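Local coordinates for extracellular solute-binding protein family 1 (PDB 4R2F) that probably serves as the extracellular sugar-binding component of a bacterial transporter and holds the disaccharide laminaribiose in its pocket, at residues Lys304-Pro310 and Ile376-Phe380; Pro150-Ile155 and Met345-Val350. All coordinates share one frame; numbering follows the deposited sequence.

Contacts 1 and 2 meet on one mixed sheet, where strands 306-316 and 145-161 run side by side and antiparallel. Phe-309 N lies 2.9 Å from Asp-154 O, a probable hydrogen bond between the two. Each contact adds a short strand: 377-378 runs parallel to 306-316 in contact 1, and 348-349, a short, weakly bonded strand, runs antiparallel to 145-161 in contact 2. Contact 2 is buried almost throughout, while contact 1 is partly buried and has Lys-304 exposed at one end. Both reach the glucose unit of chain B, but differently. Contact 1 offers it the face of an aromatic ring, contact 2 a carboxylate.

Contact 1 (Lys304-Pro310 and Ile376-Phe380); sequences KAALIFP and IAKTF. With BGC (beta-D-glucopyranose), chain B.
Phe-309 turns the edge of its ring onto the face of Phe-380, a T-shaped pair with centroids 5.0 Å apart and planes at 69°. The closest atoms are Phe-309 CZ and Phe-380 CE1, at 3.6 Å. One face of the Phe-309 ring carries C2 of the chain B glucose, near its rim. The ring is one apolar wall of the sugar pocket. Shortening Phe-309 to an alanine is likely to take this ring from both the sugar and the face of Phe-380, and to open a gap between them. Leu-307 reaches the same Phe-380 ring with CD1, 3.8 Å from Phe-380 CD1. Its CG lies anti to the backbone N (chi1 174°), which swings the branch along the strand. Ala-377 is a small bump that fits against Ile-308, its CB 3.9 Å from Ile-308 CG2. Ile-376 lays CG1 and CD1 over the backbone between Ala-305 and Ala-306, with CD1 3.6 Å from Ala-305 C.

Between the side chains the backbones pair as parallel strands. Ala-306 N bonds to Ile-376 O, Lys-378 N to Ala-306 O at 2.7 Å, and Ile-308 N to Lys-378 O. Beyond the last direct bond Thr-379 CG2 still rests on Ile-308 O, 3.6 Å away, and a water joins Ile-308 O to Phe-380 N. Another water links Lys-304 O with Ile-376 O at the other end.

Strand 377-378 thus flanks strand 306-316, which has strand 145-161 as another neighbour. Helix 204-215 packs on Leu-307 and Phe-380, and helix 389-396 touches both phenylalanines through Asp-395.

Contact 2 (Pro150-Ile155 and Met345-Val350); sequences PWQLDI and MNALPV. With BGC (beta-D-glucopyranose), chain C; BGC (beta-D-glucopyranose), chain B.
Asp-154 OD2 accepts hydrogen bonds from two sugar hydroxyls, O2 of the chain B glucose and O2 of the chain C glucose. Each donor oxygen lies 2.6 Å from Asp-154 OD2. The carboxylate therefore bridges the two units of the bound disaccharide. Its CG stands anti to the backbone N (chi1 -176°), which carries the group out to the sugars. The other oxygen, OD1, forms a salt bridge with Arg-156. A water lies between Asp-154 OD1 and Asn-346 O.

Behind this polar end the segments pair briefly as antiparallel strands, at the hydrogen-bonded pair Leu-153 and Leu-348. Leu-153 N donates to Leu-348 O in a nearly straight bond (N-H...O 171°), and Leu-348 N donates to Leu-153 O at 2.8 Å. Their side chains share one face of the sheet and touch at CB. Leu-348 CD1 continues to Ile-155 CG2, 3.9 Å away. Val-350 sets CG1 against Leu-153 CG and CG2 against Pro-150 O, a buried oxygen with no polar partner in the model. A water joins Trp-151 O to Val-350 N.

Gln-152 bends back and places CG over the centre of the Trp-151 ring, 3.3 Å above its plane. Its OE1 bonds to Asn-311 and also meets Ala-347 CB. Met-345 comes obliquely to the Trp-151 six-membered ring, SD 5.2 Å from the centroid, a Met-aromatic contact in which methyl CE touches, 3.8 Å from Trp-151 CZ3.

The contact joins apolar side chains and a backbone pair to a charged group at the sugar. Arg-156 would probably offset the charge of Asp-154 and favour a carboxylate that accepts from both glucoses.

Contact 1 (Lys304-Pro310 and Ile376-Phe380)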
# COMPACT_ATOMS: atom_id res chain seq x y z
N LYS A 304 11.91 15.13 2.15
CA LYS A 304 10.52 14.89 1.77
C LYS A 304 10.43 13.53 1.10
O LYS A 304 11.26 13.21 0.26
CB LYS A 304 10.09 15.94 0.76
CG LYS A 304 10.24 17.35 1.27
CD LYS A 304 9.14 17.63 2.26
CE LYS A 304 7.91 18.13 1.54
NZ LYS A 304 8.02 19.61 1.40
N ALA A 305 9.46 12.72 1.51
CA ALA A 305 9.15 11.46 0.83
C ALA A 305 7.69 11.06 1.02
O ALA A 305 7.07 11.43 2.02
CB ALA A 305 10.05 10.35 1.32
N ALA A 306 7.17 10.33 0.03
CA ALA A 306 5.89 9.63 0.13
C ALA A 306 6.15 8.16 -0.12
O ALA A 306 7.06 7.79 -0.85
CB ALA A 306 4.89 10.16 -0.91
N LEU A 307 5.36 7.31 0.54
CA LEU A 307 5.45 5.86 0.39
C LEU A 307 4.45 5.41 -0.67
O LEU A 307 3.29 5.85 -0.64
CB LEU A 307 5.15 5.18 1.71
CG LEU A 307 5.07 3.66 1.70
CD1 LEU A 307 6.41 3.09 1.25
CD2 LEU A 307 4.72 3.16 3.08
N ILE A 308 4.89 4.57 -1.59
CA ILE A 308 4.05 4.03 -2.66
C ILE A 308 4.30 2.53 -2.87
O ILE A 308 5.43 2.05 -2.71
CB ILE A 308 4.25 4.84 -3.96
CG1 ILE A 308 3.03 4.71 -4.89
CG2 ILE A 308 5.54 4.45 -4.68
CD1 ILE A 308 3.08 5.74 -6.01
N PHE A 309 3.22 1.80 -3.22
CA PHE A 309 3.23 0.37 -3.51
C PHE A 309 2.83 0.17 -4.98
O PHE A 309 1.75 0.59 -5.39
CB PHE A 309 2.28 -0.42 -2.61
CG PHE A 309 2.65 -0.35 -1.17
CD1 PHE A 309 2.24 0.72 -0.40
CD2 PHE A 309 3.46 -1.33 -0.60
CE1 PHE A 309 2.62 0.83 0.94
CE2 PHE A 309 3.84 -1.24 0.74
CZ PHE A 309 3.42 -0.15 1.50
N PRO A 310 3.71 -0.47 -5.76
CA PRO A 310 3.44 -0.77 -7.16
C PRO A 310 2.65 -2.05 -7.30
O PRO A 310 3.20 -3.10 -7.64
CB PRO A 310 4.84 -0.95 -7.73
CG PRO A 310 5.62 -1.54 -6.62
CD PRO A 310 5.05 -0.94 -5.35
N ILE A 376 7.50 12.69 -5.11
CA ILE A 376 8.45 12.34 -4.03
C ILE A 376 8.29 10.90 -3.57
O ILE A 376 8.85 10.50 -2.54
CB ILE A 376 8.29 13.29 -2.83
CG1 ILE A 376 6.84 13.33 -2.36
CG2 ILE A 376 8.79 14.70 -3.21
CD1 ILE A 376 6.69 13.93 -0.98
N ALA A 377 7.56 10.13 -4.35
CA ALA A 377 7.20 8.77 -3.98
C ALA A 377 8.38 7.81 -4.01
O ALA A 377 9.17 7.83 -4.93
CB ALA A 377 6.11 8.27 -4.90
N LYS A 378 8.47 6.94 -3.00
CA LYS A 378 9.49 5.88 -2.93
C LYS A 378 8.85 4.58 -2.45
O LYS A 378 7.79 4.59 -1.81
CB LYS A 378 10.58 6.31 -1.96
CG LYS A 378 11.49 7.41 -2.49
CD LYS A 378 12.25 8.06 -1.35
CE LYS A 378 13.31 9.05 -1.81
NZ LYS A 378 14.61 8.38 -2.05
N THR A 379 9.48 3.45 -2.74
CA THR A 379 8.96 2.17 -2.32
C THR A 379 9.77 1.64 -1.14
O THR A 379 10.75 2.24 -0.70
CB THR A 379 8.99 1.11 -3.44
OG1 THR A 379 10.35 0.68 -3.69
CG2 THR A 379 8.33 1.64 -4.72
N PHE A 380 9.34 0.49 -0.64
CA PHE A 380 10.09 -0.26 0.36
C PHE A 380 11.55 -0.58 -0.05
O PHE A 380 12.34 -0.90 0.82
CB PHE A 380 9.39 -1.59 0.63
CG PHE A 380 8.28 -1.54 1.66
CD1 PHE A 380 7.73 -0.35 2.13
CD2 PHE A 380 7.75 -2.74 2.13
CE1 PHE A 380 6.70 -0.38 3.07
CE2 PHE A 380 6.74 -2.76 3.07
CZ PHE A 380 6.22 -1.58 3.53
C2 BGC B . -0.34 -2.48 -0.26
C3 BGC B . 0.38 -3.73 -0.78
C4 BGC B . 1.11 -4.42 0.37
C5 BGC B . 0.14 -4.72 1.50
C6 BGC B . 0.85 -5.30 2.73
C1 BGC B . -1.32 -2.97 0.80
O2 BGC B . -1.02 -1.81 -1.31
O3 BGC B . 1.30 -3.38 -1.81
O4 BGC B . 1.63 -5.67 -0.08
O5 BGC B . -0.56 -3.53 1.89
O6 BGC B . 1.80 -4.37 3.31
O HOH W 1 11.50 11.51 -2.10
O HOH W 2 6.53 0.01 -1.23

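Contact 2 (Pro150-Ile155 and Met345-Val350)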
# COMPACT_ATOMS: atom_id res chain seq x y z
N PRO A 150 1.43 -4.21 -13.77
CA PRO A 150 0.89 -3.25 -12.81
C PRO A 150 -0.58 -2.98 -12.99
O PRO A 150 -1.06 -2.98 -14.11
CB PRO A 150 1.67 -1.96 -13.11
CG PRO A 150 2.06 -2.10 -14.56
CD PRO A 150 2.37 -3.56 -14.71
N TRP A 151 -1.31 -2.71 -11.90
CA TRP A 151 -2.73 -2.34 -12.03
C TRP A 151 -3.14 -1.11 -11.24
O TRP A 151 -4.13 -0.47 -11.55
CB TRP A 151 -3.67 -3.54 -11.77
CG TRP A 151 -3.95 -3.90 -10.34
CD1 TRP A 151 -3.11 -4.56 -9.47
CD2 TRP A 151 -5.15 -3.64 -9.61
NE1 TRP A 151 -3.71 -4.69 -8.25
CE2 TRP A 151 -4.97 -4.16 -8.30
CE3 TRP A 151 -6.37 -3.04 -9.92
CZ2 TRP A 151 -5.96 -4.10 -7.32
CZ3 TRP A 151 -7.34 -2.96 -8.95
CH2 TRP A 151 -7.13 -3.50 -7.66
N GLN A 152 -2.38 -0.78 -10.20
CA GLN A 152 -2.62 0.43 -9.45
C GLN A 152 -1.41 0.75 -8.60
O GLN A 152 -0.52 -0.09 -8.41
CB GLN A 152 -3.90 0.34 -8.58
CG GLN A 152 -4.09 -0.93 -7.76
CD GLN A 152 -3.73 -0.80 -6.29
OE1 GLN A 152 -2.75 -0.15 -5.91
NE2 GLN A 152 -4.50 -1.45 -5.44
N LEU A 153 -1.40 2.00 -8.13
CA LEU A 153 -0.37 2.53 -7.31
C LEU A 153 -0.96 2.98 -6.00
O LEU A 153 -1.72 3.95 -5.95
CB LEU A 153 0.34 3.69 -7.99
CG LEU A 153 1.10 3.38 -9.28
CD1 LEU A 153 1.34 4.65 -10.08
CD2 LEU A 153 2.39 2.67 -8.95
N ASP A 154 -0.60 2.30 -4.93
CA ASP A 154 -1.24 2.55 -3.64
C ASP A 154 -0.30 3.45 -2.88
O ASP A 154 0.71 3.01 -2.34
CB ASP A 154 -1.50 1.23 -2.92
CG ASP A 154 -2.24 1.40 -1.60
OD1 ASP A 154 -2.82 2.47 -1.32
OD2 ASP A 154 -2.22 0.43 -0.81
N ILE A 155 -0.66 4.72 -2.85
CA ILE A 155 0.13 5.79 -2.25
C ILE A 155 -0.43 6.16 -0.86
O ILE A 155 -1.58 5.86 -0.57
CB ILE A 155 0.13 7.02 -3.20
CG1 ILE A 155 1.28 7.98 -2.87
CG2 ILE A 155 -1.21 7.74 -3.18
CD1 ILE A 155 1.66 8.88 -4.03
N MET A 345 -12.11 2.86 -5.90
CA MET A 345 -10.70 2.61 -5.59
C MET A 345 -10.09 3.54 -4.55
O MET A 345 -10.45 4.73 -4.42
CB MET A 345 -9.87 2.68 -6.87
CG MET A 345 -10.15 1.58 -7.88
SD MET A 345 -9.80 -0.08 -7.29
CE MET A 345 -8.07 0.10 -6.89
N ASN A 346 -9.18 2.97 -3.76
CA ASN A 346 -8.38 3.72 -2.79
C ASN A 346 -6.89 3.74 -3.22
O ASN A 346 -5.99 3.64 -2.38
CB ASN A 346 -8.50 3.10 -1.41
CG ASN A 346 -9.83 3.37 -0.75
OD1 ASN A 346 -10.08 2.86 0.33
ND2 ASN A 346 -10.68 4.16 -1.39
N ALA A 347 -6.68 3.92 -4.52
CA ALA A 347 -5.34 3.92 -5.11
C ALA A 347 -5.34 4.71 -6.40
O ALA A 347 -6.40 4.99 -6.96
CB ALA A 347 -4.88 2.50 -5.37
N LEU A 348 -4.15 5.05 -6.87
CA LEU A 348 -3.97 5.73 -8.14
C LEU A 348 -4.05 4.71 -9.27
O LEU A 348 -3.67 3.56 -9.08
CB LEU A 348 -2.62 6.44 -8.17
CG LEU A 348 -2.46 7.66 -7.27
CD1 LEU A 348 -1.00 7.99 -7.09
CD2 LEU A 348 -3.19 8.86 -7.83
N PRO A 349 -4.54 5.11 -10.45
CA PRO A 349 -4.44 4.24 -11.63
C PRO A 349 -3.04 4.20 -12.22
O PRO A 349 -2.20 5.03 -11.89
CB PRO A 349 -5.42 4.88 -12.63
CG PRO A 349 -5.56 6.29 -12.19
CD PRO A 349 -5.30 6.35 -10.72
N VAL A 350 -2.79 3.21 -13.08
CA VAL A 350 -1.50 3.11 -13.78
C VAL A 350 -1.67 3.40 -15.29
O VAL A 350 -0.71 3.24 -16.07
CB VAL A 350 -0.83 1.73 -13.61
CG1 VAL A 350 -0.47 1.50 -12.14
CG2 VAL A 350 -1.69 0.60 -14.17
C2 BGC C . -4.31 -1.03 1.51
C3 BGC C . -3.37 -2.22 1.76
C4 BGC C . -3.43 -2.59 3.25
C5 BGC C . -4.90 -2.80 3.70
C6 BGC C . -5.03 -3.25 5.16
C1 BGC C . -5.71 -1.33 2.07
O1 BGC C . -6.57 -0.20 1.93
O2 BGC C . -4.36 -0.75 0.10
O3 BGC C . -2.05 -1.87 1.28
O4 BGC C . -2.70 -3.79 3.56
O5 BGC C . -5.58 -1.60 3.49
O6 BGC C . -4.34 -2.33 6.01
C2 BGC B . -0.34 -2.48 -0.26
C3 BGC B . 0.38 -3.73 -0.78
C4 BGC B . 1.11 -4.42 0.37
C5 BGC B . 0.14 -4.72 1.50
C6 BGC B . 0.85 -5.30 2.73
C1 BGC B . -1.32 -2.97 0.80
O2 BGC B . -1.02 -1.81 -1.31
O3 BGC B . 1.30 -3.38 -1.81
O4 BGC B . 1.63 -5.67 -0.08
O5 BGC B . -0.56 -3.53 1.89
O6 BGC B . 1.80 -4.37 3.31
O HOH W 3 -5.27 1.45 -13.21
O HOH W 4 -3.80 5.01 -2.23